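Local coordinates for two-domain protein containing predicted PHP-like metal-dependent phosphoesterase (Bacteroides vulgatus ATCC 8482, PDB 3E38) that binds three zinc ions in a PHP-like domain and is probably a metal-dependent phosphoesterase, perhaps with 5'-3' exonuclease activity on nucleic acids, at residues 46-51 against 209-214; 177-182 against 331-336. All coordinates share one frame; numbering follows the deposited sequence.

Contact 1 of 2, residues 46-51 against 209-214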
loop_
_atom_site.group_PDB
_atom_site.type_symbol
_atom_site.label_atom_id
_atom_site.label_comp_id
_atom_site.label_asym_id
_atom_site.label_seq_id
_atom_site.Cartn_x
_atom_site.Cartn_y
_atom_site.Cartn_z
ATOM N N ASP B 46 16.086 -0.417 5.781
ATOM C CA ASP B 46 16.070 -0.786 4.364
ATOM C C ASP B 46 16.918 -2.018 4.039
ATOM O O ASP B 46 17.099 -2.334 2.862
ATOM C CB ASP B 46 16.617 0.333 3.451
ATOM C CG ASP B 46 15.771 1.630 3.424
ATOM O OD1 ASP B 46 14.709 1.724 4.078
ATOM O OD2 ASP B 46 16.220 2.577 2.699
ATOM N N GLY B 47 17.537 -2.641 5.021
ATOM C CA GLY B 47 18.339 -3.857 4.773
ATOM C C GLY B 47 19.717 -3.651 4.150
ATOM O O GLY B 47 20.295 -4.533 3.499
ATOM N N LEU B 48 20.218 -2.445 4.357
ATOM C CA LEU B 48 21.512 -2.053 3.861
ATOM C C LEU B 48 22.495 -2.582 4.819
ATOM O O LEU B 48 22.156 -2.851 5.956
ATOM C CB LEU B 48 21.662 -0.533 3.802
ATOM C CG LEU B 48 20.875 0.322 2.848
ATOM C CD1 LEU B 48 21.576 1.708 2.796
ATOM C CD2 LEU B 48 20.862 -0.336 1.520
ATOM N N ASP B 49 23.730 -2.690 4.335
ATOM C CA ASP B 49 24.865 -3.181 5.120
ATOM C C ASP B 49 25.897 -2.100 5.438
ATOM O O ASP B 49 26.634 -2.144 6.442
ATOM C CB ASP B 49 25.569 -4.288 4.343
ATOM C CG ASP B 49 24.694 -5.508 4.155
ATOM O OD1 ASP B 49 24.219 -6.070 5.160
ATOM O OD2 ASP B 49 24.515 -5.930 3.008
ATOM N N ALA B 50 25.944 -1.122 4.557
ATOM C CA ALA B 50 26.952 -0.086 4.636
ATOM C C ALA B 50 26.514 1.215 3.978
ATOM O O ALA B 50 25.757 1.245 2.983
ATOM C CB ALA B 50 28.282 -0.603 4.024
ATOM N N ILE B 51 27.037 2.285 4.549
ATOM C CA ILE B 51 26.758 3.618 4.068
ATOM C C ILE B 51 27.925 4.527 4.251
ATOM O O ILE B 51 28.803 4.271 5.017
ATOM C CB ILE B 51 25.571 4.286 4.862
ATOM C CG1 ILE B 51 25.963 4.524 6.309
ATOM C CG2 ILE B 51 24.286 3.453 4.781
ATOM C CD1 ILE B 51 24.871 5.228 7.159
ATOM N N GLU B 209 9.010 0.709 -4.327
ATOM C CA GLU B 209 10.237 1.394 -4.759
ATOM C C GLU B 209 11.342 1.198 -3.731
ATOM O O GLU B 209 11.114 0.901 -2.580
ATOM C CB GLU B 209 10.000 2.883 -4.978
ATOM C CG GLU B 209 9.059 3.195 -6.113
ATOM C CD GLU B 209 8.904 4.665 -6.352
ATOM O OE1 GLU B 209 9.684 5.476 -5.777
ATOM O OE2 GLU B 209 7.977 5.012 -7.123
ATOM N N HIS B 210 12.569 1.364 -4.186
ATOM C CA HIS B 210 13.734 1.203 -3.308
ATOM C C HIS B 210 14.783 2.212 -3.636
ATOM O O HIS B 210 14.957 2.636 -4.793
ATOM C CB HIS B 210 14.332 -0.205 -3.490
ATOM C CG HIS B 210 14.881 -0.415 -4.855
ATOM N ND1 HIS B 210 16.151 -0.017 -5.199
ATOM C CD2 HIS B 210 14.302 -0.854 -5.995
ATOM C CE1 HIS B 210 16.356 -0.252 -6.482
ATOM N NE2 HIS B 210 15.248 -0.760 -6.992
ATOM N N ARG B 211 15.569 2.543 -2.628
ATOM C CA ARG B 211 16.592 3.538 -2.818
ATOM C C ARG B 211 17.595 3.003 -3.804
ATOM O O ARG B 211 17.916 1.832 -3.767
ATOM C CB ARG B 211 17.288 3.907 -1.502
ATOM C CG ARG B 211 18.417 2.967 -1.080
ATOM C CD ARG B 211 19.346 3.646 -0.089
ATOM N NE ARG B 211 18.748 3.650 1.229
ATOM C CZ ARG B 211 19.168 4.362 2.256
ATOM N NH1 ARG B 211 20.201 5.170 2.135
ATOM N NH2 ARG B 211 18.523 4.259 3.413
ATOM N N THR B 212 18.065 3.862 -4.702
ATOM C CA THR B 212 19.126 3.482 -5.637
ATOM C C THR B 212 20.351 3.121 -4.821
ATOM O O THR B 212 20.713 3.784 -3.862
ATOM C CB THR B 212 19.393 4.621 -6.616
ATOM O OG1 THR B 212 18.190 4.816 -7.355
ATOM C CG2 THR B 212 20.546 4.323 -7.567
HETATM N N MSE B 213 20.959 2.019 -5.161
HETATM C CA MSE B 213 22.069 1.561 -4.353
HETATM C C MSE B 213 23.055 0.731 -5.118
HETATM O O MSE B 213 22.939 0.566 -6.303
HETATM C CB MSE B 213 21.520 0.707 -3.205
HETATM C CG MSE B 213 20.889 -0.613 -3.672
HETATM SE SE MSE B 213 20.115 -1.641 -2.187
HETATM C CE MSE B 213 18.630 -0.429 -1.807
ATOM N N THR B 214 24.046 0.216 -4.402
ATOM C CA THR B 214 25.087 -0.640 -5.029
ATOM C C THR B 214 25.212 -1.991 -4.366
ATOM O O THR B 214 25.302 -2.118 -3.142
ATOM C CB THR B 214 26.504 0.011 -5.022
ATOM O OG1 THR B 214 26.451 1.298 -5.615
ATOM C CG2 THR B 214 27.516 -0.829 -5.753
HETATM O O HOH W 1 15.505 1.034 0.125
#
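NE and NH2 of Arg211 both bond to OD2 of Asp46. NH2 of Arg211 lies 2.9 Å from OD2 of Asp46, and NE of Arg211 lies 3.1 Å from that same OD2. The NE bond uses the anti lone pair; NH2 comes from above the carboxylate plane. The two flat groups are turned 75° apart, yet OD2 stays near the guanidinium plane. NH1 of Arg211 forms a second salt bridge, to Asp22, so the group has a carboxylate partner there as well, which would limit its rotation.

Packing is tight around Leu48. Its CD1 sits over the centre of one guanidinium face, 3.6 Å from CZ of Arg211. Its other methyl, CD2, meets SE of selenomethionine Met213 at 4.0 Å; the bend at chi3 (69°) turns the Met213 methyl back to the same CD2. Toward solvent, Asp46 is partly exposed. There a water takes the backbone N-H of Arg211 and gives OD2 of Asp46 a weak bond.

Gly47, with positive phi, follows helix 36-45 in a Schellman motif, and the chain enters strand 50-56. Ala43 of that helix touches Leu48, while strand 17-22 lies between strands 50-56 and 213-218 in the sheet.

Contact 2 of 2, residues 177-182 against 331-336; sequences EAIQWC and VAPDKG
With CG2 anti to its backbone N and CG1 beside that N (chi1 -64°), Ile179 presents its CG2 methyl to Pro333. Gln180 also starts anti, with CG opposite the backbone N (chi1 -170°), but bends at chi2 (57°). That bend, with the turn of the amide, brings OE1 to the proline ring. The contact is a helix-to-turn packing between two domains. Helix 176-185 of the PHP-like part meets the type II beta turn from Ala332 to Lys335 in the Ig-like domain.

Pro333 buries more surface here than any other residue. The turn is closed by a bond from N of Lys335 to O of Ala332, at 2.8 Å. A classic beta bulge lies at its base, where two residues, Val331 and Ala332, sit opposite one, Lys335. Pro333 is the second residue of the turn, and CG and CD of its ring meet the helix.

Ile179 and Pro333 run antiparallel alongside each other. CG2 of Ile179 touches CD of Pro333 at 3.8 Å. The same methyl lies 4.0 Å from CA of Ala332, so one branch covers the join between the two residues. Behind it, Ile179 is backed by Val168 and Met189, from strands 165-170 and 188-192. Gln180 lies across the ring, on the partly exposed side. Its amide nitrogen NE2 bonds to Asp184, in the next turn of the helix. This bond would steady the amide with its oxygen toward the proline.

The interface is small and lies away from the zinc sites. Its shortest approach is made by OE1 of Gln180, which rests 3.5 Å from CD of Pro333, while CB of Gln180 stands 4.0 Å from CG of that ring.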
loop_
_atom_site.group_PDB
_atom_site.type_symbol
_atom_site.label_atom_id
_atom_site.label_comp_id
_atom_site.label_asym_id
_atom_site.label_seq_id
_atom_site.Cartn_x
_atom_site.Cartn_y
_atom_site.Cartn_z
ATOM N N GLU B 177 25.652 6.772 -20.251
ATOM C CA GLU B 177 26.899 7.205 -20.893
ATOM C C GLU B 177 28.022 6.731 -19.981
ATOM O O GLU B 177 29.114 6.407 -20.444
ATOM C CB GLU B 177 26.980 8.728 -21.086
ATOM C CG GLU B 177 25.853 9.366 -21.910
ATOM C CD GLU B 177 24.518 9.521 -21.170
ATOM O OE1 GLU B 177 24.385 9.076 -20.011
ATOM O OE2 GLU B 177 23.596 10.097 -21.780
ATOM N N ALA B 178 27.711 6.650 -18.687
ATOM C CA ALA B 178 28.719 6.314 -17.675
ATOM C C ALA B 178 29.063 4.855 -17.741
ATOM O O ALA B 178 30.180 4.447 -17.441
ATOM C CB ALA B 178 28.229 6.677 -16.232
ATOM N N ILE B 179 28.080 4.060 -18.136
ATOM C CA ILE B 179 28.267 2.610 -18.225
ATOM C C ILE B 179 29.406 2.364 -19.210
ATOM O O ILE B 179 30.362 1.661 -18.913
ATOM C CB ILE B 179 26.955 1.837 -18.620
ATOM C CG1 ILE B 179 25.887 2.008 -17.535
ATOM C CG2 ILE B 179 27.230 0.358 -18.813
ATOM C CD1 ILE B 179 24.501 1.633 -17.974
ATOM N N GLN B 180 29.315 3.011 -20.351
ATOM C CA GLN B 180 30.289 2.798 -21.420
ATOM C C GLN B 180 31.654 3.296 -20.991
ATOM O O GLN B 180 32.695 2.786 -21.413
ATOM C CB GLN B 180 29.831 3.488 -22.713
ATOM C CG GLN B 180 30.640 3.118 -23.924
ATOM C CD GLN B 180 30.636 1.620 -24.157
ATOM O OE1 GLN B 180 29.586 0.978 -24.144
ATOM N NE2 GLN B 180 31.819 1.054 -24.373
ATOM N N TRP B 181 31.641 4.311 -20.152
ATOM C CA TRP B 181 32.890 4.916 -19.649
ATOM C C TRP B 181 33.589 3.938 -18.747
ATOM O O TRP B 181 34.779 3.691 -18.875
ATOM C CB TRP B 181 32.648 6.225 -18.902
ATOM C CG TRP B 181 32.312 7.314 -19.841
ATOM C CD1 TRP B 181 32.713 7.397 -21.138
ATOM C CD2 TRP B 181 31.614 8.539 -19.564
ATOM N NE1 TRP B 181 32.242 8.553 -21.713
ATOM C CE2 TRP B 181 31.590 9.283 -20.761
ATOM C CE3 TRP B 181 31.049 9.084 -18.440
ATOM C CZ2 TRP B 181 30.978 10.513 -20.854
ATOM C CZ3 TRP B 181 30.452 10.316 -18.532
ATOM C CH2 TRP B 181 30.410 11.012 -19.717
ATOM N N CYS B 182 32.821 3.371 -17.845
ATOM C CA CYS B 182 33.366 2.390 -16.912
ATOM C C CYS B 182 33.861 1.154 -17.650
ATOM O O CYS B 182 34.904 0.576 -17.292
ATOM C CB CYS B 182 32.348 1.981 -15.870
ATOM S SG CYS B 182 31.851 3.317 -14.778
ATOM N N VAL B 331 24.105 -4.725 -19.224
ATOM C CA VAL B 331 25.512 -5.102 -19.321
ATOM C C VAL B 331 26.318 -4.074 -20.134
ATOM O O VAL B 331 27.556 -4.011 -20.103
ATOM C CB VAL B 331 25.656 -6.581 -19.862
ATOM C CG1 VAL B 331 24.856 -7.575 -18.949
ATOM C CG2 VAL B 331 25.258 -6.729 -21.381
ATOM N N ALA B 332 25.561 -3.262 -20.841
ATOM C CA ALA B 332 26.059 -2.148 -21.655
ATOM C C ALA B 332 24.887 -1.197 -21.918
ATOM O O ALA B 332 23.730 -1.600 -21.830
ATOM C CB ALA B 332 26.667 -2.628 -22.996
ATOM N N PRO B 333 25.172 0.070 -22.214
ATOM C CA PRO B 333 24.045 0.911 -22.561
ATOM C C PRO B 333 23.126 0.224 -23.561
ATOM O O PRO B 333 23.579 -0.338 -24.569
ATOM C CB PRO B 333 24.711 2.125 -23.252
ATOM C CG PRO B 333 26.071 2.163 -22.766
ATOM C CD PRO B 333 26.461 0.716 -22.517
ATOM N N ASP B 334 21.839 0.255 -23.271
ATOM C CA ASP B 334 20.857 -0.259 -24.220
ATOM C C ASP B 334 21.049 -1.708 -24.569
ATOM O O ASP B 334 20.523 -2.172 -25.575
ATOM C CB ASP B 334 20.904 0.547 -25.541
ATOM C CG ASP B 334 20.282 1.933 -25.406
ATOM O OD1 ASP B 334 19.277 2.082 -24.655
ATOM O OD2 ASP B 334 20.788 2.871 -26.061
ATOM N N LYS B 335 21.816 -2.408 -23.759
ATOM C CA LYS B 335 22.057 -3.834 -24.010
ATOM C C LYS B 335 21.855 -4.630 -22.741
ATOM O O LYS B 335 22.566 -4.438 -21.764
ATOM C CB LYS B 335 23.478 -4.087 -24.599
ATOM C CG LYS B 335 23.606 -3.786 -26.104
ATOM C CD LYS B 335 25.020 -4.070 -26.655
ATOM N N GLY B 336 20.866 -5.517 -22.778
ATOM C CA GLY B 336 20.558 -6.439 -21.661
ATOM C C GLY B 336 21.289 -7.775 -21.769
ATOM O O GLY B 336 21.781 -8.170 -22.825
#

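From the N terminus, the chain reaches 46-51 first, where helix 36-45 gives way to strand 50-56. It then passes through 177-182, on helix 176-185, before 209-214 comes back to close the loop of contact 1. The last segment, 331-336, returns to 177-182 and closes contact 2. The two loops therefore cross rather than nest. Contact 1 ties early and late parts of the PHP-like region together, near its central sheet. Contact 2 joins that region to the Ig-like domain at the end of the chain. Their centres are 22 Å apart and their nearest atoms about 11 Å apart, so they do not touch.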